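Local atomic coordinates of acylneuraminate lyase (Mycoplasma synoviae, PDB entry 4N4P), a protein that is named as an acylneuraminate lyase, belongs to the dihydrodipicolinate synthetase family and folds as a TIM barrel, with four copies in the assembly. Residues L94-K99 with S129-I134; D104-I109 with I134-Y139; E120-Y125 with G155-I160. All blocks are in the same frame, centred on the assembly; numbering follows the deposited sequence.

In the fold
Followed from the N terminus, the chain passes through helix 88-100, strand 105-108, helix 118-131, strand 136-139 and helix 151-158, successive elements of the TIM barrel. Contact 1 closes a loop of 29 residues, bringing helix 88-100 against the end of helix 118-131 and the turn after it. Contact 2 closes 24 residues, setting two neighbouring barrel strands side by side as a beta-alpha-beta unit. Contact 3 closes another 29, joining helix 118-131 to helix 151-158. Their segments alternate, so every pair of contacts crosses and none nests. I134 belongs to contacts 1 and 2, while Y124 and Y125 of contact 3 reach carbonyls of contact 2, linking helix layer and barrel wall.

Contact 1 (L94-K99 with S129-I134)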
# COMPACT_ATOMS: atom_id res chain seq x y z
N LEU A 94 -33.07 10.74 9.60
CA LEU A 94 -32.21 11.90 9.81
C LEU A 94 -32.26 12.89 8.63
O LEU A 94 -32.27 14.09 8.84
CB LEU A 94 -30.76 11.45 10.08
CG LEU A 94 -30.54 10.67 11.37
CD1 LEU A 94 -29.03 10.39 11.56
CD2 LEU A 94 -31.08 11.42 12.59
N ALA A 95 -32.30 12.38 7.40
CA ALA A 95 -32.47 13.24 6.20
C ALA A 95 -33.77 14.03 6.29
O ALA A 95 -33.80 15.23 6.01
CB ALA A 95 -32.41 12.43 4.90
N LYS A 96 -34.84 13.36 6.70
CA LYS A 96 -36.14 14.05 6.89
C LYS A 96 -36.09 15.08 7.98
O LYS A 96 -36.65 16.18 7.84
CB LYS A 96 -37.26 13.04 7.19
CG LYS A 96 -37.58 12.14 6.04
CD LYS A 96 -38.66 11.11 6.43
CE LYS A 96 -38.71 9.90 5.48
NZ LYS A 96 -39.25 10.19 4.11
N LEU A 97 -35.42 14.75 9.09
CA LEU A 97 -35.25 15.71 10.18
C LEU A 97 -34.42 16.93 9.75
O LEU A 97 -34.78 18.05 10.10
CB LEU A 97 -34.61 15.06 11.43
CG LEU A 97 -34.47 15.95 12.67
CD1 LEU A 97 -35.81 16.50 13.16
CD2 LEU A 97 -33.74 15.22 13.81
N ALA A 98 -33.32 16.70 9.04
CA ALA A 98 -32.49 17.78 8.53
C ALA A 98 -33.34 18.76 7.71
O ALA A 98 -33.19 19.96 7.81
CB ALA A 98 -31.34 17.24 7.68
N LYS A 99 -34.23 18.21 6.90
CA LYS A 99 -35.06 19.06 6.05
C LYS A 99 -36.07 19.85 6.89
O LYS A 99 -36.26 21.06 6.69
CB LYS A 99 -35.77 18.19 5.01
CG LYS A 99 -36.84 18.95 4.19
CD LYS A 99 -36.24 20.08 3.38
CE LYS A 99 -37.31 20.74 2.47
NZ LYS A 99 -37.73 19.82 1.37
N SER A 129 -31.61 9.48 -0.95
CA SER A 129 -32.18 10.56 -1.78
C SER A 129 -33.70 10.58 -1.82
O SER A 129 -34.31 11.63 -1.92
CB SER A 129 -31.65 10.45 -3.21
OG SER A 129 -32.28 9.37 -3.90
N LYS A 130 -34.32 9.40 -1.75
CA LYS A 130 -35.79 9.32 -1.78
C LYS A 130 -36.44 9.87 -0.52
O LYS A 130 -37.62 10.20 -0.53
CB LYS A 130 -36.22 7.89 -2.01
CG LYS A 130 -36.51 7.52 -3.45
CD LYS A 130 -35.28 7.10 -4.20
CE LYS A 130 -35.64 6.08 -5.29
NZ LYS A 130 -34.41 5.73 -6.06
N ALA A 131 -35.67 9.97 0.57
CA ALA A 131 -36.23 10.31 1.88
C ALA A 131 -36.71 11.75 2.02
O ALA A 131 -37.69 12.02 2.72
CB ALA A 131 -35.22 9.99 3.00
N ALA A 132 -36.01 12.69 1.38
CA ALA A 132 -36.29 14.11 1.55
C ALA A 132 -35.62 14.89 0.45
O ALA A 132 -34.57 14.48 -0.06
CB ALA A 132 -35.80 14.62 2.91
N ASP A 133 -36.23 16.00 0.10
CA ASP A 133 -35.69 16.91 -0.89
C ASP A 133 -34.82 17.95 -0.20
O ASP A 133 -35.28 19.00 0.26
CB ASP A 133 -36.83 17.53 -1.71
CG ASP A 133 -37.48 16.52 -2.65
OD1 ASP A 133 -36.88 15.44 -2.94
OD2 ASP A 133 -38.61 16.79 -3.10
N ILE A 134 -33.54 17.60 -0.10
CA ILE A 134 -32.55 18.42 0.56
C ILE A 134 -31.23 18.09 -0.15
O ILE A 134 -31.00 16.95 -0.53
CB ILE A 134 -32.52 18.17 2.11
CG1 ILE A 134 -31.49 19.10 2.79
CG2 ILE A 134 -32.27 16.67 2.40
CD1 ILE A 134 -31.53 19.09 4.36
O HOH W 1 -38.77 17.01 1.44
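K96 and K99, one turn apart on helix 88-100, each place an ammonium group on a backbone carbonyl of the opposing 129-134 segment. K96 NZ donates to A131 O at 2.8 Å, lying in the carbonyl plane and on a lone pair (C=O...N angle 126°). The chain of K96 runs extended past this carbonyl, its CG also close to A131 O, and bends only at chi4 to deliver NZ. K99 NZ donates to D133 O, likewise at 2.8 Å, but from a position tilted 20° off the carbonyl plane. K99 CG stands opposite the backbone N (chi1 171°), and kinks at chi2 and chi4 fold the chain over that oxygen. A water accepts from K99 NZ and from D133 N, 3.0 Å from each, so one lysine serves both polar groups of the D133 backbone, one directly and one through solvent. The D133 carboxylate is engaged elsewhere, in a salt bridge of OD1 with K161.

Beneath the lysines the fit is apolar. A95 CB meets A131 CB at 4.2 Å, A132 CB rests on A95 O, which already accepts K99 N within the helix, and I134 CD1 reaches A98 CB at 3.8 Å. I106 of strand 105-108 underlies A95, A98 and I134. The chemistry is thus divided: small methyls allow close approach, while two solvent-exposed lysines satisfy carbonyls at and just beyond the end of helix 118-131, where positive charge would probably be favoured by the helix dipole.

Contact 2 (D104-I109 with I134-Y139); sequences DAISAI and IPMLIY
I106 and P135, with L137 beyond, begin the parallel ladder: I106 N donates to P135 O at 2.9 Å, nearly straight, and L137 N donates to I106 O at 2.8 Å. The third bond, A108 N to L137 O, is weak, being both long (3.4 Å) and bent (N-H...O angle 144°). The directions of the two strands differ by 21°.

Beyond this weak bond the Y139 side chain crosses over. Its CB lies near A108 O and I109 CA; CG sits 3.7 Å from I109 CA; CD2 comes obliquely to A108 O. CD1 and CE1, on the other side of the ring, lie under I109 CG2. Farther out, CE2 has S107 OG at the ring edge, in plane, at 3.8 Å. CZ also meets I109 CG2, the methyl that stands over one ring face, 3.8 Å from the centroid and 15° off the normal, a CH-pi contact displaced toward the rim. At the tip, OH hydrogen-bonds to Y46 OH and K167 NZ, and Y46 OH also pairs with S107 OG.

On the surface bearing I106 and A108, M136 folds back through bends at chi2 and chi3, so that SD lies against S107 CA and CE reaches I106 CD1 at 3.6 Å.

Within the barrel wall this strand pair is flanked by strand 78-82 beside 105-108 and by strand 163-168 beside 136-139, while I128 of helix 118-131 packs outside on A108 and M136.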
# COMPACT_ATOMS: atom_id res chain seq x y z
N ASP A 104 -29.09 23.29 5.36
CA ASP A 104 -28.81 23.71 3.98
C ASP A 104 -28.40 22.54 3.09
O ASP A 104 -28.62 22.54 1.86
CB ASP A 104 -27.75 24.81 4.02
CG ASP A 104 -28.25 26.03 4.72
OD1 ASP A 104 -29.12 26.73 4.14
OD2 ASP A 104 -27.79 26.30 5.84
N ALA A 105 -27.78 21.54 3.71
CA ALA A 105 -27.44 20.31 3.02
C ALA A 105 -27.25 19.18 4.04
O ALA A 105 -27.10 19.42 5.24
CB ALA A 105 -26.15 20.46 2.18
N ILE A 106 -27.18 17.98 3.51
CA ILE A 106 -26.79 16.82 4.29
C ILE A 106 -25.62 16.18 3.57
O ILE A 106 -25.35 16.49 2.39
CB ILE A 106 -27.94 15.77 4.45
CG1 ILE A 106 -28.52 15.39 3.08
CG2 ILE A 106 -29.01 16.29 5.42
CD1 ILE A 106 -29.57 14.29 3.11
N SER A 107 -24.91 15.31 4.27
CA SER A 107 -23.88 14.51 3.64
C SER A 107 -24.02 13.12 4.23
O SER A 107 -24.66 12.94 5.26
CB SER A 107 -22.47 15.09 3.92
OG SER A 107 -22.16 14.89 5.29
N ALA A 108 -23.40 12.13 3.58
CA ALA A 108 -23.41 10.78 4.13
C ALA A 108 -22.10 10.12 3.78
O ALA A 108 -21.71 10.04 2.61
CB ALA A 108 -24.56 9.97 3.56
N ILE A 109 -21.40 9.64 4.81
CA ILE A 109 -20.20 8.87 4.58
C ILE A 109 -20.45 7.64 3.70
O ILE A 109 -21.54 7.08 3.68
CB ILE A 109 -19.56 8.44 5.91
CG1 ILE A 109 -20.59 7.68 6.76
CG2 ILE A 109 -19.12 9.68 6.70
CD1 ILE A 109 -19.95 6.60 7.53
N ILE A 134 -33.54 17.60 -0.10
CA ILE A 134 -32.55 18.42 0.56
C ILE A 134 -31.23 18.09 -0.15
O ILE A 134 -31.00 16.95 -0.53
CB ILE A 134 -32.52 18.17 2.11
CG1 ILE A 134 -31.49 19.10 2.79
CG2 ILE A 134 -32.27 16.67 2.40
CD1 ILE A 134 -31.53 19.09 4.36
N PRO A 135 -30.38 19.10 -0.39
CA PRO A 135 -29.17 18.80 -1.16
C PRO A 135 -28.26 17.84 -0.41
O PRO A 135 -28.13 17.95 0.81
CB PRO A 135 -28.51 20.17 -1.28
CG PRO A 135 -29.66 21.11 -1.33
CD PRO A 135 -30.58 20.55 -0.26
N MET A 136 -27.66 16.90 -1.14
CA MET A 136 -26.74 15.92 -0.58
C MET A 136 -25.31 16.12 -1.10
O MET A 136 -25.08 16.35 -2.31
CB MET A 136 -27.24 14.49 -0.93
CG MET A 136 -26.20 13.40 -0.86
SD MET A 136 -25.75 13.06 0.87
CE MET A 136 -27.18 12.13 1.40
N LEU A 137 -24.35 16.04 -0.17
CA LEU A 137 -22.94 15.96 -0.51
C LEU A 137 -22.48 14.54 -0.24
O LEU A 137 -22.52 14.09 0.91
CB LEU A 137 -22.11 16.93 0.37
CG LEU A 137 -22.42 18.39 0.02
CD1 LEU A 137 -21.94 19.33 1.19
CD2 LEU A 137 -21.82 18.73 -1.33
N ILE A 138 -22.07 13.81 -1.28
CA ILE A 138 -21.56 12.47 -1.09
C ILE A 138 -20.09 12.54 -0.64
O ILE A 138 -19.44 13.58 -0.77
CB ILE A 138 -21.74 11.60 -2.34
CG1 ILE A 138 -20.97 12.16 -3.53
CG2 ILE A 138 -23.23 11.47 -2.69
CD1 ILE A 138 -20.99 11.26 -4.74
N TYR A 139 -19.60 11.48 -0.03
CA TYR A 139 -18.21 11.45 0.36
C TYR A 139 -17.41 10.92 -0.80
O TYR A 139 -17.84 9.98 -1.45
CB TYR A 139 -18.01 10.57 1.58
CG TYR A 139 -18.00 11.36 2.86
CD1 TYR A 139 -16.85 11.40 3.66
CD2 TYR A 139 -19.11 12.09 3.26
CE1 TYR A 139 -16.83 12.13 4.85
CE2 TYR A 139 -19.10 12.81 4.42
CZ TYR A 139 -17.95 12.82 5.23
OH TYR A 139 -17.93 13.58 6.38

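Contact 3 (E120-Y125 with G155-I160)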
# COMPACT_ATOMS: atom_id res chain seq x y z
N GLU A 120 -23.57 -1.34 -4.43
CA GLU A 120 -24.12 -1.19 -3.08
C GLU A 120 -24.07 0.25 -2.61
O GLU A 120 -25.02 0.75 -2.04
CB GLU A 120 -23.39 -2.10 -2.09
CG GLU A 120 -23.90 -3.52 -2.18
CD GLU A 120 -22.95 -4.55 -1.57
OE1 GLU A 120 -21.72 -4.31 -1.52
OE2 GLU A 120 -23.45 -5.62 -1.17
N THR A 121 -22.94 0.92 -2.87
CA THR A 121 -22.77 2.31 -2.51
C THR A 121 -23.74 3.22 -3.30
O THR A 121 -24.35 4.13 -2.74
CB THR A 121 -21.31 2.72 -2.72
OG1 THR A 121 -20.48 1.93 -1.85
CG2 THR A 121 -21.11 4.20 -2.40
N HIS A 122 -23.87 2.95 -4.59
CA HIS A 122 -24.82 3.70 -5.43
C HIS A 122 -26.24 3.57 -4.88
O HIS A 122 -26.96 4.56 -4.73
CB HIS A 122 -24.75 3.22 -6.89
CG HIS A 122 -25.60 4.02 -7.83
ND1 HIS A 122 -25.07 4.93 -8.72
CD2 HIS A 122 -26.94 4.05 -8.01
CE1 HIS A 122 -26.05 5.48 -9.41
NE2 HIS A 122 -27.20 4.97 -8.99
N HIS A 123 -26.63 2.34 -4.57
CA HIS A 123 -27.98 2.05 -4.08
C HIS A 123 -28.24 2.69 -2.72
O HIS A 123 -29.34 3.16 -2.44
CB HIS A 123 -28.22 0.52 -4.00
CG HIS A 123 -29.64 0.16 -3.69
ND1 HIS A 123 -30.60 -0.00 -4.68
CD2 HIS A 123 -30.29 -0.02 -2.52
CE1 HIS A 123 -31.76 -0.30 -4.12
NE2 HIS A 123 -31.60 -0.31 -2.80
N TYR A 124 -27.19 2.72 -1.88
CA TYR A 124 -27.25 3.39 -0.58
C TYR A 124 -27.56 4.87 -0.77
O TYR A 124 -28.47 5.39 -0.16
CB TYR A 124 -25.92 3.17 0.10
CG TYR A 124 -25.49 4.05 1.24
CD1 TYR A 124 -24.63 5.14 1.03
CD2 TYR A 124 -25.87 3.74 2.55
CE1 TYR A 124 -24.18 5.94 2.11
CE2 TYR A 124 -25.43 4.51 3.63
CZ TYR A 124 -24.58 5.59 3.42
OH TYR A 124 -24.15 6.31 4.52
N TYR A 125 -26.84 5.55 -1.67
CA TYR A 125 -27.14 6.97 -1.87
C TYR A 125 -28.52 7.20 -2.50
O TYR A 125 -29.25 8.13 -2.12
CB TYR A 125 -26.03 7.61 -2.68
CG TYR A 125 -24.81 7.90 -1.84
CD1 TYR A 125 -24.84 8.87 -0.82
CD2 TYR A 125 -23.61 7.24 -2.10
CE1 TYR A 125 -23.69 9.15 -0.06
CE2 TYR A 125 -22.47 7.50 -1.35
CZ TYR A 125 -22.51 8.45 -0.34
OH TYR A 125 -21.36 8.71 0.36
N GLY A 155 -18.91 10.09 -11.07
CA GLY A 155 -19.94 10.93 -11.65
C GLY A 155 -21.31 10.30 -11.64
O GLY A 155 -22.31 11.01 -11.58
N LYS A 156 -21.35 8.97 -11.70
CA LYS A 156 -22.60 8.25 -11.55
C LYS A 156 -23.23 8.48 -10.17
O LYS A 156 -24.45 8.59 -10.05
CB LYS A 156 -22.41 6.75 -11.79
CG LYS A 156 -22.00 6.40 -13.22
CD LYS A 156 -21.60 4.93 -13.31
CE LYS A 156 -20.51 4.70 -14.37
NZ LYS A 156 -19.63 3.54 -13.95
N LEU A 157 -22.40 8.57 -9.13
CA LEU A 157 -22.90 8.89 -7.80
C LEU A 157 -23.34 10.34 -7.75
O LEU A 157 -24.36 10.65 -7.15
CB LEU A 157 -21.86 8.59 -6.70
CG LEU A 157 -21.32 7.17 -6.50
CD1 LEU A 157 -20.15 7.19 -5.47
CD2 LEU A 157 -22.43 6.19 -6.07
N LEU A 158 -22.57 11.22 -8.39
CA LEU A 158 -22.89 12.67 -8.40
C LEU A 158 -24.21 12.98 -9.08
O LEU A 158 -24.80 14.04 -8.84
CB LEU A 158 -21.76 13.46 -9.09
CG LEU A 158 -20.45 13.55 -8.30
CD1 LEU A 158 -19.28 14.13 -9.13
CD2 LEU A 158 -20.69 14.36 -7.03
N GLU A 159 -24.66 12.07 -9.93
CA GLU A 159 -25.88 12.28 -10.72
C GLU A 159 -27.16 11.86 -9.99
O GLU A 159 -28.26 12.17 -10.44
CB GLU A 159 -25.80 11.50 -12.01
CG GLU A 159 -25.14 12.28 -13.11
CD GLU A 159 -24.77 11.39 -14.27
OE1 GLU A 159 -25.45 10.34 -14.48
OE2 GLU A 159 -23.80 11.75 -14.97
N ILE A 160 -27.00 11.18 -8.87
CA ILE A 160 -28.15 10.74 -8.07
C ILE A 160 -29.04 11.93 -7.67
O ILE A 160 -28.55 13.03 -7.40
CB ILE A 160 -27.66 9.90 -6.84
CG1 ILE A 160 -27.12 8.56 -7.34
CG2 ILE A 160 -28.75 9.74 -5.79
CD1 ILE A 160 -26.25 7.76 -6.33
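Y125, which packs on L157 and I160 across the contact, has its hydroxyl OH gripped from the barrel wall: it hydrogen-bonds to A108 O and, weakly, to Y139 N. The tyrosine thereby ties helix 118-131 to two adjacent strands, while CB and CD2 meet I160 and L157. Y125 CB lies 3.7 Å from I160 CD1, and the ring atom CD2 of Y125 lies 4.3 Å from L157 CD2. Within its own helix the ring is backed by Y124, whose CD1 stands over the centre of one face.

The contacts that can be assigned between the two segments are mainly apolar. I160 CD1 is the focal atom. It sits above the centre of the H122 ring, 3.8 Å from the centroid and only 8° off the ring normal, a CH-pi contact over the face, and it also touches H122 O at 3.6 Å. The H122 and I160 side chains run antiparallel alongside each other; with CG trans to its backbone N (chi1 -175°), the imidazole reaches across toward helix 151-158 and offers that face to the methyl. One turn back, L157 CD2 presses on the helix backbone itself, 3.5 Å from H122 CA, with H122 CB at 3.9 Å.

Helix 118-131 and helix 151-158, with I160 after it, thus lie as neighbours in the outer layer of the barrel. L157 and Y125 both pack inward on I138 of strand 136-139, I160 CG2 also packs on S129, farther along helix 118-131, and K156 forms a cation-pi contact with F118, at the start of helix 118-131.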